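Local coordinates for IPT/TIG domain-containing protein (Bacteroides thetaiotaomicron, PDB 3TC9) that probably serves as an auxiliary nutrient-binding protein, pairing an immunoglobulin-like IPT/TIG domain with a six-bladed beta-propeller, its exact ligand and any hydrolase activity being unestablished, at residues Asn361-Ile366 and Val373-Gly378; His400-Val405 and Gly416-Arg421. One frame throughout, in Å; residues are numbered along the deposited sequence.

Contact 1. Residues Asn361-Ile366 and Val373-Gly378. With EDO (1,2-ethanediol), chain V.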
# COMPACT_ATOMS: atom_id res chain seq x y z
N ASN B 361 -0.49 -14.83 26.61
CA ASN B 361 -1.59 -13.90 26.59
C ASN B 361 -2.56 -14.31 25.48
O ASN B 361 -3.64 -13.70 25.35
CB ASN B 361 -1.08 -12.47 26.40
CG ASN B 361 -0.60 -11.86 27.70
OD1 ASN B 361 -1.07 -12.18 28.79
ND2 ASN B 361 0.34 -10.95 27.60
N HIS B 362 -2.17 -15.36 24.70
CA HIS B 362 -2.94 -15.99 23.59
C HIS B 362 -3.44 -14.96 22.56
O HIS B 362 -4.59 -15.01 22.12
CB HIS B 362 -4.12 -16.81 24.14
CG HIS B 362 -3.68 -17.77 25.20
ND1 HIS B 362 -3.06 -18.95 24.87
CD2 HIS B 362 -3.73 -17.65 26.54
CE1 HIS B 362 -2.78 -19.53 26.02
NE2 HIS B 362 -3.17 -18.79 27.05
N CYS B 363 -2.56 -14.07 22.15
CA CYS B 363 -2.95 -13.02 21.19
C CYS B 363 -1.76 -12.56 20.34
O CYS B 363 -0.62 -13.00 20.53
CB CYS B 363 -3.60 -11.85 21.92
SG CYS B 363 -2.52 -11.04 23.11
N ILE B 364 -2.06 -11.71 19.35
CA ILE B 364 -1.09 -11.08 18.47
C ILE B 364 -1.02 -9.63 18.88
O ILE B 364 -2.06 -8.96 18.98
CB ILE B 364 -1.41 -11.23 16.94
CG1 ILE B 364 -1.77 -12.68 16.51
CG2 ILE B 364 -0.28 -10.64 16.08
CD1 ILE B 364 -0.69 -13.83 16.83
N ARG B 365 0.19 -9.14 19.12
CA ARG B 365 0.42 -7.76 19.52
C ARG B 365 1.06 -6.98 18.39
O ARG B 365 1.58 -7.58 17.46
CB ARG B 365 1.29 -7.68 20.79
CG ARG B 365 0.91 -8.67 21.90
CD ARG B 365 -0.32 -8.34 22.72
NE ARG B 365 -0.26 -7.03 23.38
CZ ARG B 365 0.26 -6.80 24.58
NH1 ARG B 365 0.80 -7.78 25.28
NH2 ARG B 365 0.24 -5.58 25.09
N ILE B 366 0.97 -5.65 18.43
CA ILE B 366 1.63 -4.77 17.48
C ILE B 366 2.52 -3.81 18.25
O ILE B 366 2.05 -3.14 19.15
CB ILE B 366 0.66 -3.95 16.55
CG1 ILE B 366 -0.50 -4.82 15.96
CG2 ILE B 366 1.44 -3.19 15.46
CD1 ILE B 366 -1.62 -4.01 15.46
N VAL B 373 2.45 -0.41 22.17
CA VAL B 373 2.02 -1.80 22.02
C VAL B 373 0.51 -1.84 22.12
O VAL B 373 -0.07 -1.29 23.05
CB VAL B 373 2.70 -2.80 23.01
CG1 VAL B 373 2.31 -4.25 22.70
CG2 VAL B 373 4.21 -2.65 23.00
N THR B 374 -0.14 -2.46 21.12
CA THR B 374 -1.59 -2.69 21.07
C THR B 374 -1.84 -4.18 20.81
O THR B 374 -0.88 -4.92 20.59
CB THR B 374 -2.28 -1.79 20.02
OG1 THR B 374 -1.67 -2.05 18.77
CG2 THR B 374 -2.20 -0.28 20.35
N THR B 375 -3.11 -4.63 20.84
CA THR B 375 -3.46 -6.02 20.57
C THR B 375 -4.18 -6.07 19.25
O THR B 375 -5.15 -5.34 19.03
CB THR B 375 -4.25 -6.60 21.73
OG1 THR B 375 -3.40 -6.53 22.87
CG2 THR B 375 -4.73 -8.07 21.48
N PHE B 376 -3.72 -6.94 18.37
CA PHE B 376 -4.31 -7.07 17.05
C PHE B 376 -5.43 -8.08 17.03
O PHE B 376 -6.50 -7.80 16.48
CB PHE B 376 -3.21 -7.45 16.04
CG PHE B 376 -3.64 -7.61 14.59
CD1 PHE B 376 -4.27 -6.56 13.91
CD2 PHE B 376 -3.34 -8.77 13.89
CE1 PHE B 376 -4.60 -6.69 12.56
CE2 PHE B 376 -3.67 -8.89 12.54
CZ PHE B 376 -4.27 -7.84 11.87
N ALA B 377 -5.18 -9.29 17.58
CA ALA B 377 -6.14 -10.39 17.47
C ALA B 377 -6.02 -11.34 18.61
O ALA B 377 -4.94 -11.54 19.13
CB ALA B 377 -5.92 -11.15 16.17
N GLY B 378 -7.15 -11.94 18.97
CA GLY B 378 -7.21 -12.91 20.05
C GLY B 378 -7.94 -12.35 21.24
O GLY B 378 -8.33 -11.17 21.24
C1 EDO V . -1.05 -13.15 32.31
O1 EDO V . -0.13 -12.58 31.36
C2 EDO V . -1.96 -12.06 32.87
O2 EDO V . -1.31 -11.39 33.95
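I364 and I366 pair with A377, F376 and T374 through backbone bonds of an antiparallel hairpin. I364 N donates to A377 O (2.9 Å), and I366 and T374 exchange bonds both ways. I364 O accepts from F376 N at 2.7 Å and weakly from A377 N, a classic beta bulge.

I364, I366 and A377 share one face, and F376 of the bulge meets both isoleucines. I366 CG1 rests 3.8 Å from F376 CB, while I364 CG2 reaches F376 CD2 at 4.2 Å. A chi1 of -179° points the F376 ring away from the hairpin, where it meets Y355 edge-to-face.

Polar chemistry gathers on the other face. The R365 chain, bent at chi2 and chi3 (-76° and -58°), folds back so that V373 CG1 lies over one guanidinium face, 3.4 Å from NH2, and T375 OG1 stands 3.2 Å from NE. D358 and D323 form salt bridges with the guanidinium, and D323 also bonds T375 OG1. A leucine here would probably leave both aspartates without their cationic mate and V373 CG1 without the flat group it covers. N361 OD1 accepts from O1 of ethanediol (2.8 Å), probably a crystallisation additive, also bonded by H332 and D320.

Largely apolar on one face, though T374 OG1 sits beside I366, and ion-paired on the other, the hairpin buries its arginine with the charge apparently compensated by two carboxylates.

Contact 2. Residues His400-Val405 and Gly416-Arg421; sequences HPEGIV and GDRENR. With PO4 (phosphate ion), chain Q.
The hairpin of strands 401-407 and 412-417 belongs to the propeller blade that also holds strand 107-113, and in it H400, E402 and G403 meet G416 and the turn that follows. E402 N donates to G416 O at 2.7 Å, and G416 N returns a bond to G403 O. R418 N reaches H400 O at 3.2 Å.

Side chains take over beyond the strand end. H400 ND1 gives its hydrogen to E419 OE2 at 2.7 Å; the oxygen lies near the ring plane, but the carboxylate stands 79° to the ring and is met on its anti side. E419 is bent at chi2 (-45°), which folds its carboxylate back to the imidazole. H400 NE2 is held by E360, so both ring nitrogens are engaged and the ring's rotation is fixed.

R418 NH1 forms a salt bridge with E402 OE1 (3.0 Å), the oxygen using its syn lone pair and lying in the guanidinium plane; NH1 also pairs with E157. A water donates to OE1 as well, and R359 pairs with OE2. From NE and NH2, R418 grips phosphate O3, NH2 at 3.0 Å; R421 adds NH1 to O3 and NH2 to O1 (2.8 Å), forming a small anion site completed by H159 and Q158. The phosphate probably came from the crystallisation liquor. N420 ND2 bonds D417 OD2 at 2.7 Å across the turn.

Within the sheet, D417 OD2 also pairs with R424 of strand 422-428. Strand 401-407 is the sheet's edge, and from it P401 and I404 pack on C357 of strand 352-358 while V405 touches L142 and F144 of strand 141-145, both strands of neighbouring sheets.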
# COMPACT_ATOMS: atom_id res chain seq x y z
N HIS B 400 -1.81 -20.58 22.79
CA HIS B 400 -0.34 -20.52 22.75
C HIS B 400 0.14 -20.27 21.32
O HIS B 400 0.79 -21.15 20.75
CB HIS B 400 0.29 -21.79 23.36
CG HIS B 400 0.18 -21.89 24.85
ND1 HIS B 400 0.03 -23.10 25.47
CD2 HIS B 400 0.22 -20.91 25.79
CE1 HIS B 400 0.01 -22.84 26.77
NE2 HIS B 400 0.11 -21.54 27.01
N PRO B 401 -0.22 -19.12 20.68
CA PRO B 401 0.34 -18.82 19.34
C PRO B 401 1.86 -18.64 19.44
O PRO B 401 2.33 -18.03 20.40
CB PRO B 401 -0.39 -17.53 18.93
CG PRO B 401 -0.70 -16.86 20.20
CD PRO B 401 -0.99 -17.96 21.20
N GLU B 402 2.65 -19.20 18.49
CA GLU B 402 4.10 -19.10 18.58
C GLU B 402 4.73 -18.51 17.34
O GLU B 402 5.40 -17.50 17.44
CB GLU B 402 4.72 -20.45 18.91
CG GLU B 402 4.39 -20.93 20.31
CD GLU B 402 4.62 -22.40 20.62
OE1 GLU B 402 4.59 -23.23 19.69
OE2 GLU B 402 4.78 -22.71 21.82
N GLY B 403 4.54 -19.15 16.18
CA GLY B 403 5.11 -18.66 14.92
C GLY B 403 4.16 -17.70 14.24
O GLY B 403 2.94 -17.79 14.41
N ILE B 404 4.70 -16.76 13.47
CA ILE B 404 3.90 -15.79 12.72
C ILE B 404 4.69 -15.29 11.53
O ILE B 404 5.89 -15.01 11.64
CB ILE B 404 3.40 -14.59 13.61
CG1 ILE B 404 2.31 -13.72 12.87
CG2 ILE B 404 4.56 -13.73 14.12
CD1 ILE B 404 1.74 -12.49 13.67
N VAL B 405 4.01 -15.15 10.39
CA VAL B 405 4.67 -14.55 9.25
C VAL B 405 3.61 -13.71 8.52
O VAL B 405 2.45 -14.11 8.46
CB VAL B 405 5.42 -15.56 8.34
CG1 VAL B 405 4.49 -16.53 7.63
CG2 VAL B 405 6.33 -14.84 7.35
N GLY B 416 1.21 -19.95 13.82
CA GLY B 416 1.43 -21.27 14.40
C GLY B 416 0.75 -21.31 15.76
O GLY B 416 1.32 -20.86 16.76
N ASP B 417 -0.49 -21.80 15.79
CA ASP B 417 -1.33 -21.87 17.01
C ASP B 417 -1.11 -23.22 17.66
O ASP B 417 -1.80 -24.18 17.33
CB ASP B 417 -2.80 -21.68 16.61
CG ASP B 417 -3.74 -21.34 17.74
OD1 ASP B 417 -3.25 -21.07 18.86
OD2 ASP B 417 -4.98 -21.31 17.49
N ARG B 418 -0.11 -23.29 18.58
CA ARG B 418 0.41 -24.51 19.19
C ARG B 418 -0.64 -25.52 19.65
O ARG B 418 -0.69 -26.59 19.05
CB ARG B 418 1.42 -24.22 20.32
CG ARG B 418 2.15 -25.46 20.87
CD ARG B 418 2.95 -26.17 19.79
NE ARG B 418 3.80 -27.25 20.29
CZ ARG B 418 5.09 -27.12 20.59
NH1 ARG B 418 5.68 -25.93 20.52
NH2 ARG B 418 5.80 -28.17 20.99
N GLU B 419 -1.45 -25.23 20.69
CA GLU B 419 -2.38 -26.22 21.25
C GLU B 419 -3.54 -26.56 20.35
O GLU B 419 -4.20 -27.59 20.57
CB GLU B 419 -2.90 -25.80 22.65
CG GLU B 419 -1.84 -25.31 23.65
CD GLU B 419 -0.53 -26.07 23.81
OE1 GLU B 419 -0.51 -27.31 23.61
OE2 GLU B 419 0.47 -25.43 24.22
N ASN B 420 -3.81 -25.72 19.34
CA ASN B 420 -4.90 -25.99 18.42
C ASN B 420 -4.40 -26.85 17.22
O ASN B 420 -5.22 -27.31 16.44
CB ASN B 420 -5.55 -24.69 17.99
CG ASN B 420 -6.31 -24.10 19.13
OD1 ASN B 420 -6.87 -24.82 19.97
ND2 ASN B 420 -6.30 -22.80 19.24
N ARG B 421 -3.07 -27.07 17.12
CA ARG B 421 -2.40 -27.92 16.12
C ARG B 421 -2.75 -27.49 14.69
O ARG B 421 -2.79 -28.30 13.76
CB ARG B 421 -2.76 -29.43 16.31
CG ARG B 421 -2.71 -29.93 17.74
CD ARG B 421 -1.31 -29.96 18.26
NE ARG B 421 -1.26 -30.33 19.66
CZ ARG B 421 -0.17 -30.26 20.41
NH1 ARG B 421 0.98 -29.85 19.88
NH2 ARG B 421 -0.22 -30.59 21.68
P PO4 Q . 3.49 -30.87 22.58
O1 PO4 Q . 2.15 -30.24 23.11
O2 PO4 Q . 4.67 -30.46 23.54
O3 PO4 Q . 3.78 -30.38 21.13
O4 PO4 Q . 3.43 -32.44 22.49
O HOH W 1 3.09 -23.62 17.35

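Overall arrangement
Both contacts are buried beta hairpins of the propeller, each in its own five-stranded antiparallel sheet, with centres about 13 Å apart. Contact 1 closes in sequence before contact 2 opens, yet they touch directly: H362 ND1 probably bonds H400 N, I364 CG2 packs on I404 CD1, and P401 lies against the 361-366 segment. Contact 1 joins strands inside its sheet, and the salt bridges of R365 all go to residues outside its segments; contact 2 involves the edge strand 401-407 and has one between its own segments. Its segments meet through backbone and polar groups, where contact 1 adds Ile-Phe and Ile-Ala packing. R418 and R421 reach past the strand end to phosphate, whereas contact 1 meets ethanediol only through N361.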